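Local structure of carboxypeptidase Y inhibitor (Saccharomyces cerevisiae, 1WPX) at residues S181-K184 and N188-Y191; E56-K61 and M151-P156. The protein inhibits the vacuolar serine protease carboxypeptidase Y specifically and potently, as a member of the phosphatidylethanolamine-binding protein family. All blocks are in the same frame, centred on the assembly; numbering follows the deposited sequence.

Interaction 1: S181-K184 and N188-Y191; sequences SKIK and NWGY
I183 meets W189 with the end of its longer branch: CD1 of I183 comes 3.8 Å from CZ3 of W189, reaching the six-membered ring of the indole obliquely. The two side chains run flank to flank, in one direction. I183 has CG1 beside its backbone N and anti to the carbonyl carbon (chi1 -64°), while its shorter branch turns to the backbone of the other segment, CG2 standing 3.8 Å from W189 O. K184 packs through methylenes instead. Its CB is 3.5 Å from G190 CA, and the extended chain then passes the peptide, with CD 3.6 Å from G190 O, before its ammonium end departs from the turn. The surface it crosses is a left-handed turn, N188 to G190 all having positive phi, closed by a bond from Y191 N to N188 O. Helix 198-203 backs the contact through W201, which touches both I183 and the W189 ring, and W189 NE1 is tied to T95 OG1. The direct contact is thus van der Waals in kind, carbon on carbon and carbon on carbonyl oxygen, while a polar link, weak on the Y191 side, runs from S181 OG through E204 OE2 to Y191 OH.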
loop_
_atom_site.group_PDB
_atom_site.type_symbol
_atom_site.label_atom_id
_atom_site.label_comp_id
_atom_site.label_asym_id
_atom_site.label_seq_id
_atom_site.Cartn_x
_atom_site.Cartn_y
_atom_site.Cartn_z
ATOM N N SER B 181 -19.553 30.398 19.901
ATOM C CA SER B 181 -20.857 29.997 20.414
ATOM C C SER B 181 -20.708 28.810 21.361
ATOM O O SER B 181 -19.871 27.934 21.156
ATOM C CB SER B 181 -21.782 29.632 19.255
ATOM O OG SER B 181 -21.141 28.738 18.360
ATOM N N LYS B 182 -21.524 28.782 22.403
ATOM C CA LYS B 182 -21.456 27.708 23.382
ATOM C C LYS B 182 -21.918 26.365 22.810
ATOM O O LYS B 182 -22.589 26.311 21.777
ATOM C CB LYS B 182 -22.307 28.080 24.602
ATOM C CG LYS B 182 -22.081 27.214 25.829
ATOM C CD LYS B 182 -22.905 27.733 27.008
ATOM C CE LYS B 182 -22.659 26.915 28.271
ATOM N NZ LYS B 182 -22.984 25.470 28.075
ATOM N N ILE B 183 -21.535 25.285 23.482
ATOM C CA ILE B 183 -21.929 23.943 23.069
ATOM C C ILE B 183 -22.693 23.302 24.225
ATOM O O ILE B 183 -22.090 22.721 25.129
ATOM C CB ILE B 183 -20.698 23.074 22.722
ATOM C CG1 ILE B 183 -19.967 23.663 21.513
ATOM C CG2 ILE B 183 -21.130 21.648 22.413
ATOM C CD1 ILE B 183 -18.642 22.984 21.205
ATOM N N LYS B 184 -24.019 23.438 24.188
ATOM C CA LYS B 184 -24.917 22.898 25.210
ATOM C C LYS B 184 -24.365 21.585 25.747
ATOM O O LYS B 184 -24.002 21.480 26.918
ATOM C CB LYS B 184 -26.306 22.680 24.605
ATOM C CG LYS B 184 -27.370 22.152 25.567
ATOM C CD LYS B 184 -28.728 22.040 24.862
ATOM C CE LYS B 184 -29.867 21.731 25.831
ATOM N NZ LYS B 184 -31.205 21.805 25.157
ATOM N N ASN B 188 -25.942 16.005 19.164
ATOM C CA ASN B 188 -26.293 17.071 18.224
ATOM C C ASN B 188 -25.516 18.349 18.513
ATOM O O ASN B 188 -25.860 19.420 18.010
ATOM C CB ASN B 188 -27.793 17.384 18.271
ATOM C CG ASN B 188 -28.652 16.142 18.226
ATOM O OD1 ASN B 188 -28.937 15.536 19.258
ATOM N ND2 ASN B 188 -29.064 15.747 17.027
ATOM N N TRP B 189 -24.458 18.235 19.311
ATOM C CA TRP B 189 -23.658 19.397 19.675
ATOM C C TRP B 189 -24.573 20.394 20.378
ATOM O O TRP B 189 -24.361 21.608 20.323
ATOM C CB TRP B 189 -23.021 20.039 18.430
ATOM C CG TRP B 189 -21.771 19.341 17.966
ATOM C CD1 TRP B 189 -21.636 18.015 17.660
ATOM C CD2 TRP B 189 -20.471 19.924 17.794
ATOM N NE1 TRP B 189 -20.335 17.737 17.315
ATOM C CE2 TRP B 189 -19.599 18.889 17.388
ATOM C CE3 TRP B 189 -19.959 21.222 17.945
ATOM C CZ2 TRP B 189 -18.242 19.109 17.133
ATOM C CZ3 TRP B 189 -18.607 21.440 17.690
ATOM C CH2 TRP B 189 -17.767 20.386 17.289
ATOM N N GLY B 190 -25.600 19.854 21.031
ATOM C CA GLY B 190 -26.547 20.678 21.757
ATOM C C GLY B 190 -27.430 21.557 20.895
ATOM O O GLY B 190 -27.951 22.562 21.371
ATOM N N TYR B 191 -27.612 21.189 19.632
ATOM C CA TYR B 191 -28.449 21.972 18.728
ATOM C C TYR B 191 -29.878 21.451 18.664
ATOM O O TYR B 191 -30.737 22.071 18.040
ATOM C CB TYR B 191 -27.846 21.981 17.320
ATOM C CG TYR B 191 -26.692 22.940 17.155
ATOM C CD1 TYR B 191 -26.915 24.294 16.933
ATOM C CD2 TYR B 191 -25.374 22.498 17.248
ATOM C CE1 TYR B 191 -25.857 25.187 16.808
ATOM C CE2 TYR B 191 -24.307 23.384 17.127
ATOM C CZ TYR B 191 -24.555 24.727 16.909
ATOM O OH TYR B 191 -23.503 25.609 16.806
#

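Interaction 2: E56-K61 and M151-P156. With SO4 (sulfate ion), chain G.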
loop_
_atom_site.group_PDB
_atom_site.type_symbol
_atom_site.label_atom_id
_atom_site.label_comp_id
_atom_site.label_asym_id
_atom_site.label_seq_id
_atom_site.Cartn_x
_atom_site.Cartn_y
_atom_site.Cartn_z
ATOM N N GLU B 56 -11.007 0.198 22.618
ATOM C CA GLU B 56 -10.144 0.378 23.787
ATOM C C GLU B 56 -8.842 1.109 23.505
ATOM O O GLU B 56 -8.236 1.671 24.415
ATOM C CB GLU B 56 -9.834 -0.971 24.450
ATOM C CG GLU B 56 -9.204 -1.999 23.528
ATOM C CD GLU B 56 -10.220 -2.694 22.627
ATOM O OE1 GLU B 56 -9.782 -3.518 21.792
ATOM O OE2 GLU B 56 -11.444 -2.432 22.755
ATOM N N LYS B 57 -8.401 1.100 22.253
ATOM C CA LYS B 57 -7.169 1.793 21.906
ATOM C C LYS B 57 -7.394 3.297 21.774
ATOM O O LYS B 57 -6.473 4.085 21.981
ATOM C CB LYS B 57 -6.579 1.218 20.617
ATOM C CG LYS B 57 -5.770 -0.053 20.844
ATOM C CD LYS B 57 -5.241 -0.622 19.538
ATOM C CE LYS B 57 -4.308 -1.808 19.767
ATOM N NZ LYS B 57 -3.024 -1.390 20.406
ATOM N N ALA B 58 -8.623 3.691 21.450
ATOM C CA ALA B 58 -8.972 5.100 21.300
ATOM C C ALA B 58 -9.565 5.628 22.606
ATOM O O ALA B 58 -10.389 6.542 22.613
ATOM C CB ALA B 58 -9.972 5.264 20.168
ATOM N N ARG B 59 -9.114 5.049 23.712
ATOM C CA ARG B 59 -9.593 5.405 25.042
ATOM C C ARG B 59 -9.126 6.777 25.545
ATOM O O ARG B 59 -9.909 7.523 26.128
ATOM C CB ARG B 59 -9.166 4.309 26.024
ATOM C CG ARG B 59 -9.922 4.294 27.329
ATOM C CD ARG B 59 -9.373 3.220 28.255
ATOM N NE ARG B 59 -7.919 3.311 28.385
ATOM C CZ ARG B 59 -7.224 2.841 29.417
ATOM N NH1 ARG B 59 -7.847 2.242 30.426
ATOM N NH2 ARG B 59 -5.900 2.965 29.441
ATOM N N SER B 60 -7.858 7.112 25.324
ATOM C CA SER B 60 -7.325 8.400 25.770
ATOM C C SER B 60 -7.178 9.375 24.607
ATOM O O SER B 60 -7.412 9.012 23.457
ATOM C CB SER B 60 -5.970 8.204 26.450
ATOM O OG SER B 60 -6.087 7.312 27.548
ATOM N N LYS B 61 -6.796 10.613 24.902
ATOM C CA LYS B 61 -6.642 11.607 23.848
ATOM C C LYS B 61 -5.418 11.307 22.983
ATOM O O LYS B 61 -4.344 10.996 23.495
ATOM C CB LYS B 61 -6.539 13.019 24.436
ATOM C CG LYS B 61 -6.643 14.100 23.367
ATOM C CD LYS B 61 -6.894 15.491 23.931
ATOM C CE LYS B 61 -5.654 16.095 24.564
ATOM N NZ LYS B 61 -5.916 17.511 24.964
ATOM N N MET B 151 -13.458 12.395 24.799
ATOM C CA MET B 151 -14.207 11.199 25.146
ATOM C C MET B 151 -14.073 10.228 23.973
ATOM O O MET B 151 -14.520 10.521 22.864
ATOM C CB MET B 151 -15.676 11.523 25.378
ATOM C CG MET B 151 -16.430 10.357 25.972
ATOM S SD MET B 151 -18.157 10.707 26.270
ATOM C CE MET B 151 -18.888 9.883 24.838
ATOM N N GLY B 152 -13.444 9.080 24.221
ATOM C CA GLY B 152 -13.243 8.091 23.179
ATOM C C GLY B 152 -14.502 7.473 22.595
ATOM O O GLY B 152 -15.602 7.692 23.102
ATOM N N PRO B 153 -14.367 6.680 21.517
ATOM C CA PRO B 153 -15.517 6.037 20.878
ATOM C C PRO B 153 -16.243 5.116 21.847
ATOM O O PRO B 153 -15.619 4.441 22.680
ATOM C CB PRO B 153 -14.887 5.263 19.721
ATOM C CG PRO B 153 -13.649 6.032 19.426
ATOM C CD PRO B 153 -13.126 6.344 20.801
ATOM N N ALA B 154 -17.565 5.095 21.732
ATOM C CA ALA B 154 -18.396 4.265 22.588
ATOM C C ALA B 154 -19.681 3.932 21.843
ATOM O O ALA B 154 -20.785 4.092 22.375
ATOM C CB ALA B 154 -18.710 5.002 23.878
ATOM N N PRO B 155 -19.550 3.456 20.594
ATOM C CA PRO B 155 -20.717 3.107 19.783
ATOM C C PRO B 155 -21.551 1.986 20.404
ATOM O O PRO B 155 -21.016 1.059 21.020
ATOM C CB PRO B 155 -20.094 2.707 18.451
ATOM C CG PRO B 155 -18.805 2.083 18.874
ATOM C CD PRO B 155 -18.306 3.046 19.921
ATOM N N PRO B 156 -22.882 2.071 20.257
ATOM C CA PRO B 156 -23.810 1.071 20.795
ATOM C C PRO B 156 -23.606 -0.293 20.138
ATOM O O PRO B 156 -23.573 -0.409 18.912
ATOM C CB PRO B 156 -25.182 1.657 20.461
ATOM C CG PRO B 156 -24.926 3.134 20.410
ATOM C CD PRO B 156 -23.619 3.203 19.671
HETATM S S SO4 G . -20.364 7.713 20.093
HETATM O O1 SO4 G . -20.934 8.327 21.305
HETATM O O2 SO4 G . -19.060 7.107 20.425
HETATM O O3 SO4 G . -21.285 6.675 19.592
HETATM O O4 SO4 G . -20.188 8.747 19.059
#
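A58 and R59 bring the chain of 56-61 up against G152 and P153, with the CA atoms of R59 and G152 4.9 Å apart. The first segment leaves a 3-10 turn at E56-K57, bends at A58 and R59, and straightens from S60 on toward strand 63-69. The second is largely extended, and P153, P155 and P156 have polyproline-like backbone angles. The carbonyl of A58 faces the G152-P153 junction: A58 O lies 3.3 Å from G152 CA, a CA-H...O contact with a bent angle of 126° at the hydrogen, and 3.3 Å from P153 CD. The same oxygen is hydrogen-bonded to Y150 OH, which supplies its conventional partner.

Among side chains, the methyl of A58 points at the pyrrolidine ring of P153, CB approaching CD at 3.4 Å and CG at 3.8 Å. F215 of strand 208-217 touches both residues, so the small apolar pair sits against the sheet. Segment 151-156 opens the run through the paired prolines P155-P156 toward H162, a region that in phosphatidylethanolamine-binding proteins borders the anion-binding pocket. A sulfate, probably from the crystallisation liquor, lies beside it, consistent with the pocket where relatives bind phosphate-like groups. The backbone N-H of A154 donates to sulfate O2 at 2.8 Å and 155°, while P155 CA lies 3.6 Å from O3. H112 NE2 of strand 110-120 and Y164 OH of strand 162-170 also bond the anion. H112 is held from behind, its ND1 bonded to M151 O, an arrangement consistent with a protonated imidazole facing the sulfate. Y164 in turn touches P153 and P155, and H162 of the same strand packs on P155 and P156.

Interactions 1 and 2 do not touch: their centres are 21 Å apart, and about 11 Å separates the nearest protein atoms of the two contacts. Along the chain they follow in series, interaction 2 closing before interaction 1 opens. Strand 110-120 is met from both, W189 packing on its C111 and V114 while M151 O bonds its H112. A second link is R186, from the short loop joining the halves of interaction 1, whose side chain is touched by M151. Of the four segments, only 151-156 touches the anion; W189 NE1 stays 9.2 Å from sulfate O4, which leaves interaction 1 outside the first shell of the anion.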